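Local coordinates for succinylglutamate desuccinylase (Vibrio parahaemolyticus, PDB 2BCO), which probably hydrolyses N-succinyl-L-glutamate to succinate and L-glutamate with a bound zinc ion, the final step of arginine degradation by the AST pathway, at residues 61-66 with 104-109; 110-115 with 128-133; 9-14 with 93-98. All blocks are in the same frame, centred on the assembly; numbering follows the deposited sequence.

Interaction 1. Residues 61-66 with 104-109; sequences GIHGDE and HTRFLE. With ZN (zinc ion), chain C.
Arg106 lies alongside His63, a ligand of the zinc ion, both side chains pointing the same way. CG of Arg106 sits over the imidazole face in a CH-pi contact, 4.1 Å from the centroid of the His63 ring. The chain runs on extended, CG being anti to the backbone N (chi1 -161°), and carries NE over the rim of the same face; NH2 of Arg106 then comes within 3.5 Å of CE1 of His63. Guanidinium and ring are not stacked flat, their planes standing 45° apart. The backbones are pressed just as closely. Gly64 N donates to Arg106 O (3.1 Å) from above the carbonyl plane, and water 1 donates hydrogen bonds to that oxygen and to Ile62 O. CA of Gly64 approaches Thr105 O to 3.3 Å. The Asp65 carboxylate rests against the neighbouring backbone, OD1 of Asp65 lying 3.5 Å from CA of Arg106. The ring itself is fixed from both nitrogens: ND1 of His63 binds zinc at 2.4 Å, and NE2 is hydrogen-bonded to Asn111. Glu66 chelates the metal through both carboxylate oxygens; His155 and water 2 are further ligands. The His-x-x-Glu spacing of His63 and Glu66 is that of M14 zinc carboxypeptidases. The contact is looser at its outer border, where the side chains of His104 and Thr105 leave the turn of residues 63-66; His104 is exposed, and Thr105 OG1 bonds instead to Phe107 O (2.7 Å). The turn lies between strand 55-60 and helix 68-81. Its partner follows helix 98-102, which ends in a Schellman motif with His104 as the C-prime residue, and leads toward helix 125-141; strand 149-157 brings in His155.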
loop_
_atom_site.group_PDB
_atom_site.type_symbol
_atom_site.label_atom_id
_atom_site.label_comp_id
_atom_site.label_asym_id
_atom_site.label_seq_id
_atom_site.Cartn_x
_atom_site.Cartn_y
_atom_site.Cartn_z
ATOM N N GLY A 61 8.295 1.607 0.464
ATOM C CA GLY A 61 9.104 2.443 1.321
ATOM C C GLY A 61 8.516 3.745 1.842
ATOM O O GLY A 61 9.282 4.600 2.272
ATOM N N ILE A 62 7.194 3.920 1.800
ATOM C CA ILE A 62 6.582 5.133 2.342
ATOM C C ILE A 62 7.085 5.205 3.787
ATOM O O ILE A 62 7.325 6.287 4.333
ATOM C CB ILE A 62 5.026 5.056 2.310
ATOM C CG1 ILE A 62 4.523 5.440 0.916
ATOM C CG2 ILE A 62 4.404 5.989 3.360
ATOM C CD1 ILE A 62 4.939 6.844 0.470
ATOM N N HIS A 63 7.241 4.021 4.376
ATOM C CA HIS A 63 7.764 3.829 5.726
ATOM C C HIS A 63 9.115 3.157 5.465
ATOM O O HIS A 63 9.173 2.107 4.825
ATOM C CB HIS A 63 6.835 2.915 6.534
ATOM C CG HIS A 63 5.556 3.579 6.939
ATOM N ND1 HIS A 63 4.405 2.879 7.223
ATOM C CD2 HIS A 63 5.255 4.885 7.130
ATOM C CE1 HIS A 63 3.449 3.722 7.568
ATOM N NE2 HIS A 63 3.939 4.946 7.520
ATOM N N GLY A 64 10.190 3.775 5.954
ATOM C CA GLY A 64 11.538 3.277 5.712
ATOM C C GLY A 64 11.915 1.853 6.061
ATOM O O GLY A 64 12.621 1.199 5.288
ATOM N N ASP A 65 11.460 1.370 7.215
ATOM C CA ASP A 65 11.791 0.012 7.651
ATOM C C ASP A 65 11.008 -1.144 7.009
ATOM O O ASP A 65 11.209 -2.292 7.373
ATOM C CB ASP A 65 11.690 -0.083 9.185
ATOM C CG ASP A 65 10.352 0.400 9.719
ATOM O OD1 ASP A 65 9.478 0.802 8.918
ATOM O OD2 ASP A 65 10.168 0.383 10.953
ATOM N N GLU A 66 10.134 -0.861 6.052
ATOM C CA GLU A 66 9.356 -1.933 5.412
ATOM C C GLU A 66 10.019 -2.349 4.101
ATOM O O GLU A 66 9.555 -2.031 3.007
ATOM C CB GLU A 66 7.916 -1.445 5.225
ATOM C CG GLU A 66 7.242 -1.270 6.587
ATOM C CD GLU A 66 5.972 -0.466 6.537
ATOM O OE1 GLU A 66 5.379 -0.363 5.444
ATOM O OE2 GLU A 66 5.562 0.054 7.593
ATOM N N HIS A 104 16.853 3.039 9.210
ATOM C CA HIS A 104 16.140 1.820 9.600
ATOM C C HIS A 104 14.930 2.133 10.484
ATOM O O HIS A 104 14.594 1.360 11.384
ATOM C CB HIS A 104 17.081 0.872 10.359
ATOM C CG HIS A 104 18.440 0.719 9.737
ATOM N ND1 HIS A 104 18.635 0.152 8.494
ATOM C CD2 HIS A 104 19.670 1.049 10.197
ATOM C CE1 HIS A 104 19.927 0.140 8.218
ATOM N NE2 HIS A 104 20.578 0.677 9.232
ATOM N N THR A 105 14.282 3.269 10.240
ATOM C CA THR A 105 13.117 3.651 11.031
ATOM C C THR A 105 11.889 3.817 10.152
ATOM O O THR A 105 11.988 3.824 8.931
ATOM C CB THR A 105 13.335 4.988 11.787
ATOM O OG1 THR A 105 13.459 6.061 10.844
ATOM C CG2 THR A 105 14.585 4.922 12.655
ATOM N N ARG A 106 10.738 3.972 10.796
ATOM C CA ARG A 106 9.470 4.137 10.108
ATOM C C ARG A 106 9.489 5.467 9.365
ATOM O O ARG A 106 9.099 5.555 8.191
ATOM C CB ARG A 106 8.325 4.105 11.126
ATOM C CG ARG A 106 6.987 3.811 10.508
ATOM C CD ARG A 106 5.862 3.734 11.534
ATOM N NE ARG A 106 4.702 3.080 10.939
ATOM C CZ ARG A 106 3.445 3.269 11.324
ATOM N NH1 ARG A 106 3.167 4.100 12.320
ATOM N NH2 ARG A 106 2.461 2.632 10.702
ATOM N N PHE A 107 9.961 6.494 10.059
ATOM C CA PHE A 107 10.062 7.833 9.506
ATOM C C PHE A 107 11.157 8.608 10.237
ATOM O O PHE A 107 11.752 8.101 11.193
ATOM C CB PHE A 107 8.722 8.553 9.640
ATOM C CG PHE A 107 8.199 8.622 11.056
ATOM C CD1 PHE A 107 8.751 9.506 11.981
ATOM C CD2 PHE A 107 7.130 7.826 11.452
ATOM C CE1 PHE A 107 8.237 9.602 13.288
ATOM C CE2 PHE A 107 6.604 7.910 12.751
ATOM C CZ PHE A 107 7.158 8.801 13.670
ATOM N N LEU A 108 11.433 9.827 9.788
ATOM C CA LEU A 108 12.463 10.635 10.422
ATOM C C LEU A 108 11.817 11.654 11.348
ATOM O O LEU A 108 12.117 11.693 12.543
ATOM C CB LEU A 108 13.307 11.333 9.364
ATOM C CG LEU A 108 14.030 10.371 8.411
ATOM C CD1 LEU A 108 14.836 11.177 7.411
ATOM C CD2 LEU A 108 14.945 9.428 9.194
ATOM N N GLU A 109 10.925 12.473 10.806
ATOM C CA GLU A 109 10.249 13.451 11.631
ATOM C C GLU A 109 8.775 13.103 11.833
ATOM O O GLU A 109 8.291 13.106 12.960
ATOM C CB GLU A 109 10.429 14.846 11.029
ATOM C CG GLU A 109 11.894 15.267 11.010
ATOM C CD GLU A 109 12.148 16.601 10.329
ATOM O OE1 GLU A 109 13.326 17.019 10.302
ATOM O OE2 GLU A 109 11.187 17.226 9.823
HETATM ZN ZN ZN C . 3.618 0.891 6.202
HETATM O O HOH W 1 7.364 7.558 6.865
HETATM O O HOH W 2 2.173 -0.204 8.010
#

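Interaction 2. Residues 110-115 with 128-133; sequences ENLNRL and AIADTL
Leu115 and Ala130 mark the nearest approach of the two backbones, with CA atoms 6.4 Å apart, where the 3-10 turn of residues 112-114 passes helix 125-141. The contact across the segments is apolar and buried. Leu112 divides its two methyls between neighbouring residues of the helix: CD1 meets CG2 of Ile129 at 4.0 Å, the side chains crossing at about a right angle, and CD2 lies 3.9 Å from CB of Ala130. Placing CG of Leu112 anti to the backbone N (chi1 -153°) sends the fork toward the helix, where CD2 also touches CD1 of Leu133, 4.2 Å away. The small Ala130 lets the loop come close, its CB resting 4.0 Å from CB of Leu115 and also against the carbonyl O of Leu115. Glu126, one turn earlier on the helix, touches both leucines. On the loop side, Asn111 OD1 accepts from Asn113 N (2.9 Å), from above the amide carbonyl plane, in an Asx turn that starts the 3-10 segment. The same OD1 is hydrogen-bonded to NE2 of the zinc ligand His63, and the two bonds together restrain the amide. The loop packed on helix 125-141 by its leucines thus carries a second-shell residue of the zinc site in this M14-like catalytic domain.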
loop_
_atom_site.group_PDB
_atom_site.type_symbol
_atom_site.label_atom_id
_atom_site.label_comp_id
_atom_site.label_asym_id
_atom_site.label_seq_id
_atom_site.Cartn_x
_atom_site.Cartn_y
_atom_site.Cartn_z
ATOM N N GLU A 110 8.069 12.768 10.758
ATOM C CA GLU A 110 6.649 12.431 10.876
ATOM C C GLU A 110 6.232 11.325 9.893
ATOM O O GLU A 110 6.824 11.181 8.830
ATOM C CB GLU A 110 5.813 13.684 10.625
ATOM C CG GLU A 110 4.541 13.752 11.433
ATOM C CD GLU A 110 3.601 14.828 10.933
ATOM O OE1 GLU A 110 4.100 15.909 10.576
ATOM O OE2 GLU A 110 2.371 14.596 10.903
ATOM N N ASN A 111 5.215 10.551 10.262
ATOM C CA ASN A 111 4.698 9.458 9.428
ATOM C C ASN A 111 4.328 10.007 8.049
ATOM O O ASN A 111 3.372 10.761 7.913
ATOM C CB ASN A 111 3.449 8.853 10.083
ATOM C CG ASN A 111 2.913 7.617 9.346
ATOM O OD1 ASN A 111 3.247 7.351 8.192
ATOM N ND2 ASN A 111 2.065 6.871 10.022
ATOM N N LEU A 112 5.073 9.610 7.028
ATOM C CA LEU A 112 4.827 10.099 5.679
ATOM C C LEU A 112 3.398 9.790 5.187
ATOM O O LEU A 112 2.805 10.562 4.435
ATOM C CB LEU A 112 5.851 9.474 4.721
ATOM C CG LEU A 112 6.263 10.200 3.439
ATOM C CD1 LEU A 112 7.059 9.242 2.556
ATOM C CD2 LEU A 112 5.058 10.698 2.695
ATOM N N ASN A 113 2.837 8.673 5.631
ATOM C CA ASN A 113 1.519 8.281 5.166
ATOM C C ASN A 113 0.316 8.911 5.866
ATOM O O ASN A 113 -0.777 8.354 5.853
ATOM C CB ASN A 113 1.414 6.757 5.168
ATOM C CG ASN A 113 0.679 6.234 3.961
ATOM O OD1 ASN A 113 0.743 6.825 2.880
ATOM N ND2 ASN A 113 -0.008 5.122 4.127
ATOM N N ARG A 114 0.526 10.084 6.454
ATOM C CA ARG A 114 -0.531 10.837 7.114
ATOM C C ARG A 114 -0.523 12.258 6.556
ATOM O O ARG A 114 -1.305 13.107 6.969
ATOM C CB ARG A 114 -0.291 10.889 8.624
ATOM C CG ARG A 114 -0.893 9.720 9.385
ATOM C CD ARG A 114 -0.355 9.631 10.812
ATOM N NE ARG A 114 -0.796 8.408 11.483
ATOM C CZ ARG A 114 -0.227 7.897 12.572
ATOM N NH1 ARG A 114 0.816 8.498 13.128
ATOM N NH2 ARG A 114 -0.698 6.777 13.105
ATOM N N LEU A 115 0.353 12.495 5.589
ATOM C CA LEU A 115 0.539 13.824 5.019
ATOM C C LEU A 115 -0.036 14.113 3.644
ATOM O O LEU A 115 0.338 15.105 3.030
ATOM C CB LEU A 115 2.035 14.133 4.995
ATOM C CG LEU A 115 2.744 13.914 6.333
ATOM C CD1 LEU A 115 4.228 14.197 6.193
ATOM C CD2 LEU A 115 2.118 14.831 7.379
ATOM N N ALA A 128 7.641 17.670 2.631
ATOM C CA ALA A 128 8.252 18.011 1.354
ATOM C C ALA A 128 8.257 16.801 0.426
ATOM O O ALA A 128 8.062 16.940 -0.782
ATOM C CB ALA A 128 9.678 18.512 1.570
ATOM N N ILE A 129 8.485 15.620 0.997
ATOM C CA ILE A 129 8.496 14.386 0.223
ATOM C C ILE A 129 7.085 14.149 -0.325
ATOM O O ILE A 129 6.898 13.934 -1.519
ATOM C CB ILE A 129 8.889 13.157 1.097
ATOM C CG1 ILE A 129 10.263 13.369 1.737
ATOM C CG2 ILE A 129 8.902 11.899 0.244
ATOM C CD1 ILE A 129 11.380 13.539 0.750
ATOM N N ALA A 130 6.096 14.182 0.564
ATOM C CA ALA A 130 4.712 13.973 0.162
ATOM C C ALA A 130 4.362 14.964 -0.955
ATOM O O ALA A 130 3.683 14.612 -1.926
ATOM C CB ALA A 130 3.783 14.164 1.361
ATOM N N ASP A 131 4.836 16.201 -0.807
ATOM C CA ASP A 131 4.590 17.237 -1.797
ATOM C C ASP A 131 5.131 16.775 -3.157
ATOM O O ASP A 131 4.473 16.946 -4.186
ATOM C CB ASP A 131 5.261 18.547 -1.363
ATOM C CG ASP A 131 4.286 19.526 -0.708
ATOM O OD1 ASP A 131 3.589 19.157 0.256
ATOM O OD2 ASP A 131 4.221 20.684 -1.169
ATOM N N THR A 132 6.324 16.185 -3.153
ATOM C CA THR A 132 6.919 15.681 -4.388
ATOM C C THR A 132 6.157 14.463 -4.928
ATOM O O THR A 132 6.004 14.313 -6.137
ATOM C CB THR A 132 8.395 15.258 -4.190
ATOM O OG1 THR A 132 9.181 16.406 -3.839
ATOM C CG2 THR A 132 8.951 14.637 -5.472
ATOM N N LEU A 133 5.685 13.595 -4.037
ATOM C CA LEU A 133 4.959 12.406 -4.473
ATOM C C LEU A 133 3.651 12.762 -5.184
ATOM O O LEU A 133 3.269 12.109 -6.162
ATOM C CB LEU A 133 4.695 11.477 -3.280
ATOM C CG LEU A 133 5.978 10.895 -2.652
ATOM C CD1 LEU A 133 5.652 10.134 -1.378
ATOM C CD2 LEU A 133 6.677 9.979 -3.653
#

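Interaction 3. Residues 9-14 with 93-98; sequences SFLTDT and FIIAHP
Ile95 and Phe10 supply the CH-pi contact of this pair: CD1 of Ile95 stands over one face of the phenyl ring, 3.9 Å from the centroid of the Phe10 ring and 22° off its normal. The two side chains come from opposite directions, Phe10 reaching out from the helix with CG anti to the backbone N (chi1 -177°). Plain apolar contacts surround this pair. CE2 of Phe10 reaches CB of Phe93 at 4.0 Å, and CD1 of Leu11 meets CD1 of Ile95 at the same separation, the leucine crossing the isoleucine at about a right angle. Thr14 and Ile95 meet tip to tip, OG1 of Thr14 lying 3.5 Å from CD1 of Ile95, while their CG2 methyls also touch. The Thr14 methyl packs across Pro98 as well, CG2 of Thr14 being 3.6 Å from CB of Pro98. Within residues 9-14, Thr14 OG1 donates to Phe10 O at 2.6 Å, which gives the hydroxyl a partner among the apolar groups; Thr14 N reaches the same oxygen from the opposite face of its plane. At the N-cap position, Ser9 OG shares a hydrogen bond with Thr12 OG1 (3.0 Å). The short axes of helix 10-14 and strand 93-95 lie 10.1 Å apart and cross at -39°. Strand 90-95 runs between strands 41-45 and 55-60, and helix 10-15 covers it next to helix 68-81: Phe10 touches Leu42 and Ile77, Leu11 touches Met70, and Asp74 is hydrogen-bonded to Leu11 N and Ser9 OG.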
loop_
_atom_site.group_PDB
_atom_site.type_symbol
_atom_site.label_atom_id
_atom_site.label_comp_id
_atom_site.label_asym_id
_atom_site.label_seq_id
_atom_site.Cartn_x
_atom_site.Cartn_y
_atom_site.Cartn_z
ATOM N N SER A 9 21.988 -1.622 -8.743
ATOM C CA SER A 9 20.565 -1.959 -8.829
ATOM C C SER A 9 19.712 -0.759 -8.426
ATOM O O SER A 9 20.213 0.222 -7.868
ATOM C CB SER A 9 20.226 -3.149 -7.926
ATOM O OG SER A 9 20.223 -2.772 -6.563
ATOM N N PHE A 10 18.415 -0.836 -8.707
ATOM C CA PHE A 10 17.511 0.255 -8.372
ATOM C C PHE A 10 17.519 0.571 -6.870
ATOM O O PHE A 10 17.651 1.727 -6.469
ATOM C CB PHE A 10 16.099 -0.100 -8.837
ATOM C CG PHE A 10 15.079 0.987 -8.609
ATOM C CD1 PHE A 10 15.358 2.307 -8.939
ATOM C CD2 PHE A 10 13.820 0.680 -8.097
ATOM C CE1 PHE A 10 14.398 3.307 -8.772
ATOM C CE2 PHE A 10 12.852 1.668 -7.927
ATOM C CZ PHE A 10 13.146 2.984 -8.264
ATOM N N LEU A 11 17.391 -0.460 -6.044
ATOM C CA LEU A 11 17.367 -0.280 -4.602
ATOM C C LEU A 11 18.732 0.082 -4.002
ATOM O O LEU A 11 18.805 0.878 -3.066
ATOM C CB LEU A 11 16.822 -1.542 -3.927
ATOM C CG LEU A 11 16.859 -1.595 -2.393
ATOM C CD1 LEU A 11 16.084 -0.432 -1.818
ATOM C CD2 LEU A 11 16.279 -2.916 -1.923
ATOM N N THR A 12 19.808 -0.500 -4.522
ATOM C CA THR A 12 21.134 -0.195 -3.994
ATOM C C THR A 12 21.554 1.224 -4.368
ATOM O O THR A 12 22.046 1.967 -3.522
ATOM C CB THR A 12 22.190 -1.198 -4.500
ATOM O OG1 THR A 12 21.864 -2.510 -4.018
ATOM C CG2 THR A 12 23.572 -0.818 -3.980
ATOM N N ASP A 13 21.357 1.608 -5.626
ATOM C CA ASP A 13 21.716 2.958 -6.036
ATOM C C ASP A 13 20.902 3.965 -5.232
ATOM O O ASP A 13 21.435 4.968 -4.755
ATOM C CB ASP A 13 21.444 3.184 -7.522
ATOM C CG ASP A 13 22.482 2.533 -8.418
ATOM O OD1 ASP A 13 22.637 3.004 -9.564
ATOM O OD2 ASP A 13 23.134 1.552 -7.996
ATOM N N THR A 14 19.608 3.694 -5.086
ATOM C CA THR A 14 18.726 4.586 -4.346
ATOM C C THR A 14 19.236 4.796 -2.927
ATOM O O THR A 14 19.164 5.904 -2.393
ATOM C CB THR A 14 17.277 4.029 -4.285
ATOM O OG1 THR A 14 16.715 3.996 -5.603
ATOM C CG2 THR A 14 16.407 4.898 -3.415
ATOM N N PHE A 93 7.766 3.042 -10.722
ATOM C CA PHE A 93 8.291 2.436 -9.502
ATOM C C PHE A 93 8.845 3.501 -8.588
ATOM O O PHE A 93 9.644 4.354 -8.995
ATOM C CB PHE A 93 9.388 1.405 -9.809
ATOM C CG PHE A 93 8.883 0.169 -10.520
ATOM C CD1 PHE A 93 8.785 0.134 -11.903
ATOM C CD2 PHE A 93 8.480 -0.947 -9.797
ATOM C CE1 PHE A 93 8.291 -1.003 -12.565
ATOM C CE2 PHE A 93 7.983 -2.093 -10.444
ATOM C CZ PHE A 93 7.890 -2.115 -11.835
ATOM N N ILE A 94 8.431 3.445 -7.336
ATOM C CA ILE A 94 8.874 4.441 -6.400
ATOM C C ILE A 94 9.419 3.850 -5.114
ATOM O O ILE A 94 8.829 2.937 -4.529
ATOM C CB ILE A 94 7.703 5.406 -6.044
ATOM C CG1 ILE A 94 7.209 6.125 -7.302
ATOM C CG2 ILE A 94 8.149 6.424 -4.999
ATOM C CD1 ILE A 94 6.008 7.026 -7.042
ATOM N N ILE A 95 10.575 4.350 -4.704
ATOM C CA ILE A 95 11.162 3.970 -3.431
ATOM C C ILE A 95 11.097 5.330 -2.745
ATOM O O ILE A 95 11.961 6.176 -2.944
ATOM C CB ILE A 95 12.636 3.531 -3.540
ATOM C CG1 ILE A 95 12.747 2.204 -4.284
ATOM C CG2 ILE A 95 13.239 3.390 -2.143
ATOM C CD1 ILE A 95 14.168 1.803 -4.573
ATOM N N ALA A 96 10.034 5.558 -1.989
ATOM C CA ALA A 96 9.864 6.826 -1.312
ATOM C C ALA A 96 10.682 6.815 -0.035
ATOM O O ALA A 96 10.826 5.781 0.598
ATOM C CB ALA A 96 8.392 7.043 -0.982
ATOM N N HIS A 97 11.250 7.951 0.329
ATOM C CA HIS A 97 12.000 8.038 1.586
ATOM C C HIS A 97 13.225 7.149 1.839
ATOM O O HIS A 97 13.327 6.509 2.888
ATOM C CB HIS A 97 11.034 7.832 2.740
ATOM C CG HIS A 97 11.248 8.775 3.865
ATOM N ND1 HIS A 97 12.346 9.612 3.931
ATOM C CD2 HIS A 97 10.506 9.049 4.964
ATOM C CE1 HIS A 97 12.265 10.356 5.012
ATOM N NE2 HIS A 97 11.154 10.034 5.660
ATOM N N PRO A 98 14.185 7.115 0.910
ATOM C CA PRO A 98 15.359 6.272 1.145
ATOM C C PRO A 98 16.177 6.672 2.388
ATOM O O PRO A 98 16.880 5.850 2.974
ATOM C CB PRO A 98 16.152 6.421 -0.152
ATOM C CG PRO A 98 15.775 7.801 -0.616
ATOM C CD PRO A 98 14.291 7.824 -0.375
#

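Overall arrangement
From the N terminus, helix 10-15 opens interaction 3, which closes only at residues 93-98. Before that, the metal-binding loop 61-66 has opened interaction 1, closed by 104-109, so these two loops cross. Interaction 2 follows both in series and closes the short excursion from 110-115 to 128-133. The three meet round Ile62 and His97. Ile62 touches Leu112, Asn113 and Ala96; His97 packs on Leu108 and Leu112; Leu133 reaches Ile94 and Ala96. Together they tie the N-terminal helix to one face of strand 90-95, helix 125-141 to its other face, and the intervening loops to the zinc site.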